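Local coordinates for death on curing protein (Enterobacteria phage P1, PDB 3DD7), which acts as the toxin of the phage P1 Phd-Doc toxin-antitoxin pair, probably by inhibiting translation, and is held in check by its antitoxin Phd, at residues A[54-59]-A[109-114]. The protein carries 2 engineered substitutions. Numbering follows the deposited sequence. Where two conformers were deposited one is given.
Sequences VSATYL and ISVSSV
Two helices of the all-alpha Fic/Doc fold come close here, with the CA atoms of A56, in the first half of helix 51-65, and V111, at the start of helix 111-122, 5.4 Å apart. The small A56 side chain suits so close an approach: its methyl points toward helix 111-122 and sits between V111 and V114, one turn apart. CB of A56 lies 3.8 Å from CG1 of V114 and 3.9 Å from CG1 of V111, and the same methyl rests 3.3 Å from the backbone O of V111. V111 also reaches the next residue along: with CG1 anti to its backbone N (chi1 171°), that methyl comes within 3.6 Å of T57 OG1. A methyl against an oxygen is a van der Waals touch; the hydroxyl's hydrogen bond goes to the carbonyl O of E53, one turn back in its own helix. One turn on from A56, L59 reaches the same methyl of V114, CD1 to CG1 at 4.0 Å. Both also touch A104, so helix 97-105 closes that end of the apolar layer, while L59 additionally packs on A80 of helix 72-86. No hydrogen bond joins the two segments. The polar work is done within 109-114, where S110 N-caps helix 111-122: its OG accepts the backbone N-H of S113 at 2.9 Å, with an N-H...O angle of 163°.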
# COMPACT_ATOMS: atom_id res chain seq x y z
N VAL A 54 -8.27 -4.74 6.00
CA VAL A 54 -7.02 -5.38 5.58
C VAL A 54 -6.21 -4.47 4.66
O VAL A 54 -5.03 -4.25 4.91
CB VAL A 54 -7.24 -6.78 4.97
CG1 VAL A 54 -5.89 -7.47 4.72
CG2 VAL A 54 -8.09 -7.65 5.93
N SER A 55 -6.84 -3.91 3.62
CA SER A 55 -6.15 -2.97 2.73
C SER A 55 -5.54 -1.82 3.52
O SER A 55 -4.39 -1.44 3.29
CB SER A 55 -7.10 -2.41 1.67
OG SER A 55 -6.44 -1.47 0.83
N ALA A 56 -6.31 -1.28 4.46
CA ALA A 56 -5.82 -0.20 5.32
C ALA A 56 -4.58 -0.61 6.14
O ALA A 56 -3.68 0.20 6.35
CB ALA A 56 -6.92 0.30 6.24
N THR A 57 -4.57 -1.86 6.62
CA THR A 57 -3.47 -2.37 7.45
C THR A 57 -2.20 -2.42 6.61
O THR A 57 -1.13 -1.97 7.05
CB THR A 57 -3.82 -3.75 8.08
OG1 THR A 57 -5.09 -3.69 8.72
CG2 THR A 57 -2.80 -4.16 9.13
N TYR A 58 -2.31 -2.93 5.37
CA TYR A 58 -1.17 -2.86 4.44
C TYR A 58 -0.73 -1.42 4.21
O TYR A 58 0.47 -1.12 4.24
CB TYR A 58 -1.49 -3.46 3.08
CG TYR A 58 -1.38 -4.97 3.02
CD1 TYR A 58 -0.13 -5.60 2.86
CD2 TYR A 58 -2.51 -5.77 3.12
CE1 TYR A 58 -0.03 -6.99 2.80
CE2 TYR A 58 -2.43 -7.16 3.04
CZ TYR A 58 -1.19 -7.77 2.89
OH TYR A 58 -1.11 -9.14 2.82
N LEU A 59 -1.68 -0.53 3.94
CA LEU A 59 -1.35 0.85 3.67
C LEU A 59 -0.60 1.47 4.86
O LEU A 59 0.50 2.01 4.69
CB LEU A 59 -2.60 1.66 3.31
CG LEU A 59 -2.35 3.03 2.67
CD1 LEU A 59 -3.57 3.50 1.82
CD2 LEU A 59 -1.97 4.09 3.72
N ILE A 109 -3.60 9.54 10.72
CA ILE A 109 -4.79 8.79 10.36
C ILE A 109 -4.58 7.31 10.71
O ILE A 109 -3.60 6.71 10.27
CB ILE A 109 -5.11 8.97 8.85
CG1 ILE A 109 -5.15 10.47 8.49
CG2 ILE A 109 -6.41 8.26 8.50
CD1 ILE A 109 -5.36 10.76 6.98
N SER A 110 -5.48 6.76 11.51
CA SER A 110 -5.42 5.38 11.96
C SER A 110 -5.77 4.41 10.84
O SER A 110 -6.34 4.80 9.83
CB SER A 110 -6.43 5.17 13.11
OG SER A 110 -7.76 5.09 12.59
N VAL A 111 -5.47 3.13 11.05
CA VAL A 111 -5.94 2.05 10.19
C VAL A 111 -7.47 2.11 10.00
O VAL A 111 -7.93 2.12 8.86
CB VAL A 111 -5.47 0.67 10.73
CG1 VAL A 111 -6.13 -0.50 9.97
CG2 VAL A 111 -3.95 0.56 10.62
N SER A 112 -8.23 2.18 11.09
CA SER A 112 -9.69 2.25 11.04
C SER A 112 -10.16 3.40 10.13
O SER A 112 -11.06 3.24 9.30
CB SER A 112 -10.25 2.43 12.46
OG SER A 112 -11.66 2.52 12.46
N SER A 113 -9.54 4.56 10.31
CA SER A 113 -9.92 5.73 9.53
C SER A 113 -9.53 5.58 8.05
O SER A 113 -10.30 5.97 7.15
CB SER A 113 -9.32 6.98 10.18
OG SER A 113 -9.76 7.08 11.54
N VAL A 114 -8.35 5.02 7.79
CA VAL A 114 -7.96 4.73 6.40
C VAL A 114 -8.97 3.77 5.76
O VAL A 114 -9.44 3.99 4.63
CB VAL A 114 -6.50 4.20 6.29
CG1 VAL A 114 -6.22 3.81 4.86
CG2 VAL A 114 -5.53 5.31 6.71